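Side-chain contacts in salicylaldehyde dehydrogenase NahF (Pseudomonas putida, PDB 4JZ6), which probably catalyses the NAD+-dependent oxidation of salicylaldehyde to salicylate in naphthalene degradation, and is seen here with salicylaldehyde bound: residues D359-D362 and K366-C369; T381-V386 and M390-E395; T96-E101 and H198-Q203; I162-W165 and V170-A173; R431-A436 and H449-T454. One frame throughout, in Å; residues are numbered along the deposited sequence.

Contact 1 (D359-D362 and K366-C369); sequences DAID and KVVC
Ile361 and Lys366 are the residues whose backbones come nearest, with 6.5 Å between the CA of Ile361 and the CA of Lys366, where the C-terminal part of helix 349-362 meets the start of strand 366-369 after a three-residue connection. The strand lies at one margin of a seven-stranded sheet. Backbone hydrogen bonds tie Lys366 to Asp384, then Val368 and Cys369 both to Ile382, a classic beta bulge at which the chain turns a corner. Across the contact itself the touching is done by one methyl on each side: Ile361 CD1 lies 3.5 Å from Val367 CG2. The two side chains meet at a slant. Ile361 reaches over with a first torsion well off a staggered value (chi1 -131°), which carries CG1 and CD1 across to the strand. Val367 offers the branch beside its own backbone N, its other methyl, CG1, standing anti to that N (chi1 -177°). Ile361 CD1 also lies 4.1 Å from Val367 N, the nitrogen of the Lys366-Val367 peptide. The Lys366 side chain leaves in another direction, its CB pointing away from the helix. Behind Val367, Leu383 of the neighbouring strand continues the apolar layer. With 90 Å² buried and no hydrogen bond across it, the contact is a small dispersive one at the surface. Its chemistry gives closeness without direction, and the strand's alignment comes from its backbone bonds to 381-384.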
# COMPACT_ATOMS: atom_id res chain seq x y z
N ASP A 359 -9.57 -0.32 -35.62
CA ASP A 359 -9.94 -1.63 -35.09
C ASP A 359 -11.43 -1.70 -34.78
O ASP A 359 -12.11 -2.63 -35.21
CB ASP A 359 -9.13 -1.96 -33.84
CG ASP A 359 -9.59 -3.25 -33.18
OD1 ASP A 359 -9.09 -4.33 -33.55
OD2 ASP A 359 -10.48 -3.17 -32.30
N ALA A 360 -11.92 -0.71 -34.04
CA ALA A 360 -13.34 -0.61 -33.73
C ALA A 360 -14.18 -0.53 -35.00
O ALA A 360 -15.16 -1.26 -35.16
CB ALA A 360 -13.61 0.60 -32.85
N ILE A 361 -13.77 0.34 -35.91
CA ILE A 361 -14.53 0.58 -37.14
C ILE A 361 -14.58 -0.65 -38.06
O ILE A 361 -15.59 -0.89 -38.74
CB ILE A 361 -14.02 1.86 -37.87
CG1 ILE A 361 -15.20 2.75 -38.23
CG2 ILE A 361 -13.18 1.54 -39.10
CD1 ILE A 361 -16.07 3.05 -37.04
N ASP A 362 -13.50 -1.43 -38.08
CA ASP A 362 -13.44 -2.63 -38.90
C ASP A 362 -14.29 -3.74 -38.31
O ASP A 362 -14.67 -4.68 -39.01
CB ASP A 362 -11.99 -3.12 -39.06
CG ASP A 362 -11.17 -2.23 -39.97
OD1 ASP A 362 -11.76 -1.55 -40.84
OD2 ASP A 362 -9.93 -2.23 -39.83
N LYS A 366 -19.67 2.26 -35.22
CA LYS A 366 -20.35 3.25 -36.04
C LYS A 366 -19.98 4.66 -35.57
O LYS A 366 -20.26 5.03 -34.43
CB LYS A 366 -21.86 3.00 -35.96
CG LYS A 366 -22.73 4.03 -36.65
CD LYS A 366 -24.21 3.66 -36.52
CE LYS A 366 -25.10 4.83 -36.90
NZ LYS A 366 -24.72 5.42 -38.22
N VAL A 367 -19.32 5.42 -36.44
CA VAL A 367 -18.99 6.80 -36.14
C VAL A 367 -20.27 7.62 -36.23
O VAL A 367 -20.75 7.92 -37.32
CB VAL A 367 -17.96 7.38 -37.14
CG1 VAL A 367 -17.59 8.81 -36.76
CG2 VAL A 367 -16.73 6.52 -37.18
N VAL A 368 -20.84 7.96 -35.08
CA VAL A 368 -22.07 8.75 -35.09
C VAL A 368 -21.77 10.24 -35.17
O VAL A 368 -22.64 11.04 -35.52
CB VAL A 368 -22.99 8.45 -33.89
CG1 VAL A 368 -23.70 7.11 -34.09
CG2 VAL A 368 -22.19 8.48 -32.60
N CYS A 369 -20.53 10.60 -34.83
CA CYS A 369 -20.05 11.96 -35.04
C CYS A 369 -18.53 12.01 -34.96
O CYS A 369 -17.91 11.16 -34.32
CB CYS A 369 -20.69 12.94 -34.03
SG CYS A 369 -19.67 13.34 -32.60

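Contact 2 (T381-V386 and M390-E395); sequences TILDHV and MRIYDE
Val386 meets Met390, Ile392 and Tyr393 where the loop after strand 381-384 folds back along the seven-stranded mixed sheet of the aldehyde dehydrogenase fold. The bump is Val386 CG1, turned anti to its backbone N (chi1 168°) and pressed into a hollow with three walls. Ile392 CG2 forms one wall, 4.1 Å from Val386 CG1. A second is the backbone of Tyr393, whose CA is 3.9 Å from Val386 CG1, with the same methyl lying at the edge of the tyrosine ring near its plane. The third is Met390 SD, 3.9 Å from Val386 CG1. The thioether is extended beyond CG and carries CE on to 3.6 Å from His385 O. An alanine in place of Met390 would probably leave this flank of Val386 without its sulfur wall and open a gap beside the His385 carbonyl oxygen. Earlier in the strand, Leu383 and Ile392 cross at about a right angle, CD1 of Leu383 lying 4.0 Å from CD1 of Ile392. Beyond the hollow, Asp419 takes a hydrogen bond with the Tyr393 hydroxyl and Arg306 makes a cation-pi contact with the ring. The loop's curve is held by a backbone bond, Tyr393 N to Met390 O, at 3.1 Å.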
# COMPACT_ATOMS: atom_id res chain seq x y z
N THR A 381 -15.31 13.14 -31.25
CA THR A 381 -15.74 11.91 -31.90
C THR A 381 -16.49 10.98 -30.94
O THR A 381 -16.05 10.75 -29.82
CB THR A 381 -14.52 11.17 -32.50
OG1 THR A 381 -13.82 12.05 -33.39
CG2 THR A 381 -14.95 9.94 -33.26
N ILE A 382 -17.62 10.45 -31.40
CA ILE A 382 -18.37 9.45 -30.63
C ILE A 382 -18.59 8.19 -31.48
O ILE A 382 -19.06 8.27 -32.61
CB ILE A 382 -19.75 9.97 -30.19
CG1 ILE A 382 -19.62 11.29 -29.43
CG2 ILE A 382 -20.45 8.95 -29.33
CD1 ILE A 382 -20.94 11.97 -29.18
N LEU A 383 -18.22 7.03 -30.93
CA LEU A 383 -18.46 5.76 -31.59
C LEU A 383 -19.61 5.03 -30.89
O LEU A 383 -19.65 4.95 -29.66
CB LEU A 383 -17.20 4.89 -31.59
CG LEU A 383 -15.95 5.50 -32.23
CD1 LEU A 383 -14.77 4.56 -32.15
CD2 LEU A 383 -16.24 5.85 -33.66
N ASP A 384 -20.55 4.52 -31.69
CA ASP A 384 -21.72 3.82 -31.16
C ASP A 384 -21.64 2.33 -31.51
O ASP A 384 -20.91 1.95 -32.43
CB ASP A 384 -23.00 4.41 -31.74
CG ASP A 384 -24.24 3.98 -30.98
OD1 ASP A 384 -24.14 3.12 -30.08
OD2 ASP A 384 -25.34 4.50 -31.29
N HIS A 385 -22.40 1.51 -30.79
CA HIS A 385 -22.40 0.06 -30.98
C HIS A 385 -21.01 -0.53 -30.84
O HIS A 385 -20.57 -1.33 -31.67
CB HIS A 385 -23.00 -0.32 -32.33
CG HIS A 385 -24.33 0.31 -32.59
ND1 HIS A 385 -25.49 -0.12 -32.00
CD2 HIS A 385 -24.68 1.34 -33.40
CE1 HIS A 385 -26.50 0.62 -32.42
NE2 HIS A 385 -26.04 1.51 -33.28
N VAL A 386 -20.30 -0.11 -29.80
CA VAL A 386 -19.01 -0.68 -29.47
C VAL A 386 -19.21 -1.98 -28.68
O VAL A 386 -20.07 -2.05 -27.80
CB VAL A 386 -18.14 0.33 -28.70
CG1 VAL A 386 -16.92 -0.34 -28.10
CG2 VAL A 386 -17.75 1.47 -29.62
N MET A 390 -13.75 -5.28 -29.53
CA MET A 390 -12.99 -4.13 -30.01
C MET A 390 -12.01 -3.67 -28.93
O MET A 390 -12.33 -3.67 -27.75
CB MET A 390 -13.94 -2.99 -30.37
CG MET A 390 -14.99 -3.37 -31.39
SD MET A 390 -16.29 -2.13 -31.52
CE MET A 390 -17.50 -3.01 -32.50
N ARG A 391 -10.80 -3.30 -29.35
CA ARG A 391 -9.79 -2.81 -28.42
C ARG A 391 -10.29 -1.59 -27.65
O ARG A 391 -10.09 -1.49 -26.44
CB ARG A 391 -8.50 -2.46 -29.15
CG ARG A 391 -7.82 -3.63 -29.85
CD ARG A 391 -6.58 -3.16 -30.59
NE ARG A 391 -5.70 -2.38 -29.71
CZ ARG A 391 -4.79 -1.51 -30.14
NH1 ARG A 391 -4.63 -1.30 -31.45
NH2 ARG A 391 -4.05 -0.85 -29.27
N ILE A 392 -10.98 -0.69 -28.34
CA ILE A 392 -11.44 0.56 -27.74
C ILE A 392 -12.52 0.35 -26.67
O ILE A 392 -12.82 1.26 -25.89
CB ILE A 392 -11.92 1.58 -28.81
CG1 ILE A 392 -11.81 3.01 -28.29
CG2 ILE A 392 -13.33 1.26 -29.27
CD1 ILE A 392 -12.01 4.07 -29.35
N TYR A 393 -13.09 -0.85 -26.63
CA TYR A 393 -14.04 -1.24 -25.59
C TYR A 393 -13.50 -1.00 -24.17
O TYR A 393 -14.21 -0.53 -23.30
CB TYR A 393 -14.43 -2.70 -25.77
CG TYR A 393 -15.44 -3.27 -24.80
CD1 TYR A 393 -15.04 -4.04 -23.72
CD2 TYR A 393 -16.81 -3.07 -24.99
CE1 TYR A 393 -15.96 -4.59 -22.84
CE2 TYR A 393 -17.74 -3.61 -24.12
CZ TYR A 393 -17.31 -4.37 -23.04
OH TYR A 393 -18.24 -4.91 -22.17
N ASP A 394 -12.22 -1.31 -23.94
CA ASP A 394 -11.68 -1.13 -22.61
C ASP A 394 -10.30 -0.47 -22.58
O ASP A 394 -9.81 -0.08 -21.52
CB ASP A 394 -11.64 -2.47 -21.85
CG ASP A 394 -11.47 -2.28 -20.35
OD1 ASP A 394 -12.00 -1.28 -19.82
OD2 ASP A 394 -10.81 -3.13 -19.71
N GLU A 395 -9.67 -0.34 -23.74
CA GLU A 395 -8.39 0.36 -23.80
C GLU A 395 -8.58 1.87 -23.63
O GLU A 395 -9.41 2.48 -24.30
CB GLU A 395 -7.68 0.07 -25.12
CG GLU A 395 -6.36 -0.66 -24.97
CD GLU A 395 -5.99 -1.46 -26.20
OE1 GLU A 395 -5.14 -0.97 -26.99
OE2 GLU A 395 -6.54 -2.57 -26.39

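Contact 3 (T96-E101 and H198-Q203); sequences TPKFIE and HALITQ
Phe99 and Leu200 join two nearly antiparallel helices, 96-107 and 195-208, the second of which is the crossover helix between the adjacent parallel strands 186-189 and 215-218. The short helical segments approach to 10.9 Å between axes, with 164° between their N-to-C directions. Leu200 is the central residue between them. Its CD2 stands over the centre of the Phe99 ring, 3.5 Å from the ring centroid and 5° off the normal, a well-centred CH-pi contact. CG of Leu200 lies over the same face, 3.6 Å from Phe99 CZ. The leucine CB points toward the other helix, and CG anti to the backbone N (chi1 -175°) carries CD2 over the ring. The second flank of its methyl is taken by the lysine stem, Lys98 CG lying 3.6 Å from Leu200 CD2, so one methyl is clasped between a ring face and a methylene. The Lys98 chain then bends at chi2 and chi3 and leads its ammonium away to Glu101, where NZ and OE1 form a salt bridge of 2.9 Å within the helix. Met92 of helix 78-94 touches both Phe99 and Ile201, and Val118 adds to the packing around the phenylalanine. Such helix-on-helix packing is characteristic of the layers flanking a Rossmann-like alpha/beta sheet.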
# COMPACT_ATOMS: atom_id res chain seq x y z
N THR A 96 -2.28 33.49 -11.03
CA THR A 96 -3.30 32.87 -11.88
C THR A 96 -3.18 33.16 -13.40
O THR A 96 -3.21 32.23 -14.20
CB THR A 96 -4.75 33.15 -11.37
OG1 THR A 96 -4.92 32.60 -10.05
CG2 THR A 96 -5.78 32.52 -12.30
N PRO A 97 -3.04 34.43 -13.79
CA PRO A 97 -2.92 34.71 -15.23
C PRO A 97 -1.74 34.02 -15.90
O PRO A 97 -1.85 33.63 -17.06
CB PRO A 97 -2.72 36.23 -15.27
CG PRO A 97 -3.34 36.72 -14.03
CD PRO A 97 -3.04 35.68 -13.00
N LYS A 98 -0.62 33.88 -15.19
CA LYS A 98 0.56 33.22 -15.75
C LYS A 98 0.31 31.72 -15.96
O LYS A 98 0.70 31.15 -16.99
CB LYS A 98 1.80 33.45 -14.87
CG LYS A 98 3.09 32.81 -15.37
CD LYS A 98 3.49 33.33 -16.74
CE LYS A 98 3.82 34.83 -16.71
NZ LYS A 98 3.70 35.47 -18.06
N PHE A 99 -0.35 31.10 -15.00
CA PHE A 99 -0.70 29.69 -15.12
C PHE A 99 -1.58 29.46 -16.34
O PHE A 99 -1.33 28.53 -17.12
CB PHE A 99 -1.40 29.19 -13.87
CG PHE A 99 -0.46 28.75 -12.78
CD1 PHE A 99 0.24 27.57 -12.89
CD2 PHE A 99 -0.29 29.53 -11.65
CE1 PHE A 99 1.11 27.17 -11.90
CE2 PHE A 99 0.59 29.14 -10.65
CZ PHE A 99 1.28 27.96 -10.77
N ILE A 100 -2.59 30.31 -16.50
CA ILE A 100 -3.49 30.22 -17.64
C ILE A 100 -2.68 30.28 -18.93
O ILE A 100 -2.85 29.44 -19.82
CB ILE A 100 -4.52 31.37 -17.63
CG1 ILE A 100 -5.33 31.35 -16.33
CG2 ILE A 100 -5.43 31.29 -18.85
CD1 ILE A 100 -6.69 30.72 -16.45
N GLU A 101 -1.79 31.27 -18.99
CA GLU A 101 -0.99 31.52 -20.18
C GLU A 101 -0.03 30.37 -20.50
O GLU A 101 0.08 29.94 -21.65
CB GLU A 101 -0.20 32.82 -20.02
CG GLU A 101 0.60 33.22 -21.23
CD GLU A 101 1.64 34.27 -20.91
OE1 GLU A 101 1.54 34.90 -19.83
OE2 GLU A 101 2.56 34.47 -21.73
N HIS A 198 5.38 23.28 -14.22
CA HIS A 198 5.90 22.61 -13.04
C HIS A 198 7.01 23.42 -12.36
O HIS A 198 7.16 23.38 -11.14
CB HIS A 198 6.37 21.21 -13.40
CG HIS A 198 5.26 20.26 -13.68
ND1 HIS A 198 5.44 19.04 -14.28
CD2 HIS A 198 3.93 20.35 -13.41
CE1 HIS A 198 4.28 18.41 -14.38
NE2 HIS A 198 3.35 19.19 -13.86
N ALA A 199 7.79 24.15 -13.15
CA ALA A 199 8.77 25.05 -12.57
C ALA A 199 8.02 26.16 -11.84
O ALA A 199 8.39 26.56 -10.73
CB ALA A 199 9.67 25.61 -13.63
N LEU A 200 6.94 26.65 -12.46
CA LEU A 200 6.14 27.72 -11.88
C LEU A 200 5.54 27.33 -10.53
O LEU A 200 5.62 28.09 -9.56
CB LEU A 200 5.04 28.17 -12.84
CG LEU A 200 4.24 29.37 -12.32
CD1 LEU A 200 5.18 30.53 -11.99
CD2 LEU A 200 3.17 29.81 -13.31
N ILE A 201 4.92 26.16 -10.47
CA ILE A 201 4.31 25.71 -9.23
C ILE A 201 5.39 25.60 -8.16
O ILE A 201 5.18 25.97 -7.01
CB ILE A 201 3.50 24.39 -9.39
CG1 ILE A 201 2.72 24.07 -8.11
CG2 ILE A 201 4.39 23.22 -9.74
CD1 ILE A 201 1.76 22.92 -8.25
N THR A 202 6.57 25.13 -8.57
CA THR A 202 7.71 25.07 -7.67
C THR A 202 8.04 26.46 -7.16
O THR A 202 8.22 26.67 -5.96
CB THR A 202 8.95 24.49 -8.38
OG1 THR A 202 8.64 23.19 -8.90
CG2 THR A 202 10.12 24.38 -7.40
N GLN A 203 8.12 27.42 -8.09
CA GLN A 203 8.44 28.80 -7.73
C GLN A 203 7.47 29.33 -6.68
O GLN A 203 7.86 30.01 -5.73
CB GLN A 203 8.43 29.69 -8.96
CG GLN A 203 8.86 31.12 -8.67
CD GLN A 203 8.62 32.05 -9.83
OE1 GLN A 203 8.39 31.61 -10.96
NE2 GLN A 203 8.68 33.35 -9.57

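Contact 4 (I162-W165 and V170-A173); sequences IVPW and VLAA
Val163 and Ala172 bring their CA atoms to 5.7 Å as the chain, leaving strand 159-162, loops round and starts helix 170-181 beside itself. The valine rests on the peptide joining Leu171 to Ala172. Its CG1, held anti to the backbone N (chi1 -180°), lies 3.4 Å from Ala172 N and 3.6 Å from Leu171 C. The same methyl spans two side chains, with Leu171 CB 3.8 Å and Ala172 CB 4.0 Å from Val163 CG1, while CG2 faces the Leu171 carbonyl, 3.8 Å from its O. A glycine in place of Val163 would probably open a gap over this peptide and leave the first turn of the helix freer to shift against the strand end. Next along the loop, the Pro164 ring meets Leu171 at about a right angle, Pro164 CG being 3.6 Å from Leu171 CD1. No hydrogen bond crosses, so the fit is one of shape. Phe188 packs on Val163 and Ala172 from the neighbouring strand, and Thr244 touches both Pro164 and Leu171. On the helix, Val170 and Leu171 themselves touch the bound salicylaldehyde. A strand-loop-helix corner of this kind opens a beta-alpha-beta crossover, here from strand 159-162 to 186-189, and its helix start forms part of the aldehyde pocket.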
# COMPACT_ATOMS: atom_id res chain seq x y z
N ILE A 162 6.24 11.66 -8.70
CA ILE A 162 6.29 11.75 -10.16
C ILE A 162 4.94 12.21 -10.71
O ILE A 162 3.91 11.60 -10.45
CB ILE A 162 6.73 10.43 -10.78
CG1 ILE A 162 8.16 10.10 -10.32
CG2 ILE A 162 6.67 10.50 -12.30
CD1 ILE A 162 8.65 8.72 -10.72
N VAL A 163 4.97 13.31 -11.47
CA VAL A 163 3.75 14.01 -11.86
C VAL A 163 3.66 14.21 -13.37
O VAL A 163 4.62 14.67 -13.98
CB VAL A 163 3.69 15.39 -11.19
CG1 VAL A 163 2.42 16.13 -11.58
CG2 VAL A 163 3.78 15.24 -9.69
N PRO A 164 2.50 13.87 -13.97
CA PRO A 164 2.29 13.99 -15.42
C PRO A 164 1.90 15.41 -15.82
O PRO A 164 2.07 16.34 -15.03
CB PRO A 164 1.13 13.04 -15.67
CG PRO A 164 0.33 13.14 -14.43
CD PRO A 164 1.32 13.29 -13.30
N TRP A 165 1.35 15.56 -17.02
CA TRP A 165 1.17 16.87 -17.65
C TRP A 165 -0.29 17.33 -17.77
O TRP A 165 -0.54 18.49 -18.08
CB TRP A 165 1.78 16.81 -19.05
CG TRP A 165 1.28 15.62 -19.78
CD1 TRP A 165 1.86 14.38 -19.83
CD2 TRP A 165 0.06 15.52 -20.52
NE1 TRP A 165 1.08 13.53 -20.57
CE2 TRP A 165 -0.03 14.20 -21.01
CE3 TRP A 165 -0.96 16.43 -20.84
CZ2 TRP A 165 -1.10 13.76 -21.79
CZ3 TRP A 165 -2.02 15.99 -21.61
CH2 TRP A 165 -2.08 14.67 -22.08
N VAL A 170 -2.74 20.80 -10.53
CA VAL A 170 -3.31 20.15 -9.35
C VAL A 170 -2.62 18.81 -9.02
O VAL A 170 -2.49 18.45 -7.84
CB VAL A 170 -4.84 20.00 -9.44
CG1 VAL A 170 -5.23 18.99 -10.51
CG2 VAL A 170 -5.44 19.63 -8.08
N LEU A 171 -2.17 18.09 -10.04
CA LEU A 171 -1.49 16.82 -9.84
C LEU A 171 -0.11 17.00 -9.20
O LEU A 171 0.36 16.16 -8.44
CB LEU A 171 -1.37 16.04 -11.15
CG LEU A 171 -2.72 15.64 -11.76
CD1 LEU A 171 -2.52 14.69 -12.93
CD2 LEU A 171 -3.60 15.01 -10.70
N ALA A 172 0.53 18.12 -9.51
CA ALA A 172 1.76 18.48 -8.84
C ALA A 172 1.45 18.88 -7.40
O ALA A 172 2.07 18.40 -6.46
CB ALA A 172 2.48 19.62 -9.57
N ALA A 173 0.46 19.77 -7.26
CA ALA A 173 0.09 20.32 -5.96
C ALA A 173 -0.19 19.23 -4.93
O ALA A 173 0.36 19.26 -3.83
CB ALA A 173 -1.12 21.22 -6.10

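Contact 5 (R431-A436 and H449-T454); sequences RDINRA and HINGST. With SO4 (sulfate ion), chain E.
Ala436 and Ile450 make the inner contact, the helix alanine set against the end of strand 447-450. Ile450 CD1 lies 3.7 Å from Ala436 O, and its other branch, CG2, lies 4.0 Å from Ala436 CB. CG2 gets there by standing anti to the backbone N of Ile450, while CG1, beside that N (chi1 -55°), carries CD1 to the carbonyl. One turn earlier Ile433 meets Asn451 obliquely, the isoleucine CG1 being 3.8 Å from Asn451 ND2. That amide is engaged at its other end, where OD1 accepts a hydrogen bond from Gly430 N, which fixes it close to the chain entering the helix. A type II turn from His449 to Gly452 places Asn451 there. On the helix side, Asp432 is the N-cap: its OD1 accepts from Arg435 N at 3.0 Å with an N-H...O angle of 164°, from above the carboxylate plane. Arg431, just before the cap, reaches out to a sulfate, probably from the crystallisation liquor, with NH2 2.8 Å from sulfate O2 and NH1 3.2 Å from sulfate O3; Ile282 N, Asn283 N and Arg320 also bind this ion. Phe494 of the second subunit packs on Ile433 and Asn451, and His449 and Ile450 pair with a strand of that subunit. Helix 433-442 belongs to a beta-alpha-beta crossover from strand 425-429 to 447-450, at the sheet edge that continues across the dimer interface.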
# COMPACT_ATOMS: atom_id res chain seq x y z
N ARG A 431 -33.51 8.04 -12.59
CA ARG A 431 -34.48 8.76 -11.78
C ARG A 431 -34.83 8.05 -10.46
O ARG A 431 -35.11 8.71 -9.46
CB ARG A 431 -35.73 9.09 -12.59
CG ARG A 431 -35.54 10.25 -13.55
CD ARG A 431 -36.84 10.65 -14.22
NE ARG A 431 -36.76 12.01 -14.75
CZ ARG A 431 -36.54 12.31 -16.03
NH1 ARG A 431 -36.39 11.34 -16.93
NH2 ARG A 431 -36.47 13.58 -16.40
N ASP A 432 -34.83 6.71 -10.48
CA ASP A 432 -34.94 5.91 -9.25
C ASP A 432 -33.56 5.83 -8.64
O ASP A 432 -32.69 5.10 -9.13
CB ASP A 432 -35.49 4.51 -9.57
CG ASP A 432 -35.59 3.59 -8.35
OD1 ASP A 432 -35.04 3.90 -7.26
OD2 ASP A 432 -36.22 2.53 -8.50
N ILE A 433 -33.36 6.58 -7.56
CA ILE A 433 -32.06 6.62 -6.92
C ILE A 433 -31.76 5.32 -6.14
O ILE A 433 -30.60 4.89 -6.07
CB ILE A 433 -31.91 7.89 -6.04
CG1 ILE A 433 -31.50 9.08 -6.91
CG2 ILE A 433 -30.85 7.69 -4.96
CD1 ILE A 433 -32.60 10.07 -7.18
N ASN A 434 -32.79 4.69 -5.60
CA ASN A 434 -32.61 3.40 -4.95
C ASN A 434 -31.93 2.44 -5.89
O ASN A 434 -30.95 1.79 -5.53
CB ASN A 434 -33.94 2.81 -4.48
CG ASN A 434 -34.37 3.33 -3.13
OD1 ASN A 434 -33.60 4.00 -2.44
ND2 ASN A 434 -35.60 3.04 -2.74
N ARG A 435 -32.44 2.37 -7.12
CA ARG A 435 -31.81 1.54 -8.13
C ARG A 435 -30.40 2.02 -8.47
O ARG A 435 -29.45 1.24 -8.42
CB ARG A 435 -32.64 1.48 -9.40
CG ARG A 435 -31.90 0.78 -10.52
CD ARG A 435 -32.84 0.23 -11.55
NE ARG A 435 -33.12 1.19 -12.60
CZ ARG A 435 -33.82 0.90 -13.70
NH1 ARG A 435 -34.29 -0.32 -13.87
NH2 ARG A 435 -34.04 1.82 -14.62
N ALA A 436 -30.27 3.30 -8.83
CA ALA A 436 -28.97 3.86 -9.17
C ALA A 436 -27.93 3.53 -8.10
O ALA A 436 -26.77 3.25 -8.41
CB ALA A 436 -29.09 5.37 -9.37
N HIS A 449 -20.56 8.50 -8.92
CA HIS A 449 -21.37 9.71 -8.83
C HIS A 449 -22.80 9.49 -9.29
O HIS A 449 -23.06 9.31 -10.49
CB HIS A 449 -20.70 10.85 -9.60
CG HIS A 449 -19.32 11.15 -9.12
ND1 HIS A 449 -19.06 11.65 -7.86
CD2 HIS A 449 -18.11 11.00 -9.72
CE1 HIS A 449 -17.76 11.79 -7.70
NE2 HIS A 449 -17.16 11.41 -8.82
N ILE A 450 -23.72 9.50 -8.34
CA ILE A 450 -25.13 9.25 -8.64
C ILE A 450 -25.75 10.50 -9.26
O ILE A 450 -25.88 11.53 -8.60
CB ILE A 450 -25.92 8.82 -7.39
CG1 ILE A 450 -25.26 7.60 -6.74
CG2 ILE A 450 -27.36 8.55 -7.76
CD1 ILE A 450 -25.02 6.44 -7.69
N ASN A 451 -26.13 10.37 -10.52
CA ASN A 451 -26.60 11.50 -11.32
C ASN A 451 -25.55 12.63 -11.38
O ASN A 451 -25.89 13.81 -11.29
CB ASN A 451 -27.95 11.99 -10.82
CG ASN A 451 -29.04 10.95 -10.97
OD1 ASN A 451 -29.21 10.36 -12.04
ND2 ASN A 451 -29.77 10.70 -9.90
N GLY A 452 -24.29 12.24 -11.54
CA GLY A 452 -23.21 13.20 -11.71
C GLY A 452 -22.23 12.76 -12.78
O GLY A 452 -22.25 11.61 -13.21
N SER A 453 -21.36 13.67 -13.21
CA SER A 453 -20.37 13.34 -14.23
C SER A 453 -19.28 12.43 -13.65
O SER A 453 -19.21 12.23 -12.44
CB SER A 453 -19.74 14.61 -14.80
OG SER A 453 -18.71 15.10 -13.96
N THR A 454 -18.43 11.90 -14.53
CA THR A 454 -17.30 11.09 -14.09
C THR A 454 -16.10 11.94 -13.72
O THR A 454 -15.13 11.44 -13.15
CB THR A 454 -16.83 10.11 -15.19
OG1 THR A 454 -16.10 10.83 -16.19
CG2 THR A 454 -18.02 9.37 -15.81
S SO4 E . -35.84 13.46 -20.15
O1 SO4 E . -36.57 12.89 -21.28
O2 SO4 E . -36.81 13.90 -19.14
O3 SO4 E . -34.98 12.43 -19.58
O4 SO4 E . -35.03 14.61 -20.57

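Contacts 1 and 2 are neighbours, their centres 7 Å apart: besides sharing strand pairing, they are tied by a probable hydrogen bond of 3.0 Å between Asp359 OD2 and Arg391 N. Contact 5 reaches the same sheet at its other margin, with centres 23 Å from contact 2 and 29 Å from contact 1. Contacts 3 and 4 form a second cluster, centres 13 Å apart, in which Ile201 CD1 packs 3.6 Å from Ala172 CB. Contact 4 is closest to the chemistry: the Leu171 side chain is about 4 Å from a bound salicylaldehyde and about 6 Å from that of Glu267, the predicted active-site residue. The side chain of Ile201 in contact 3 is about 12 Å from a bound salicylaldehyde.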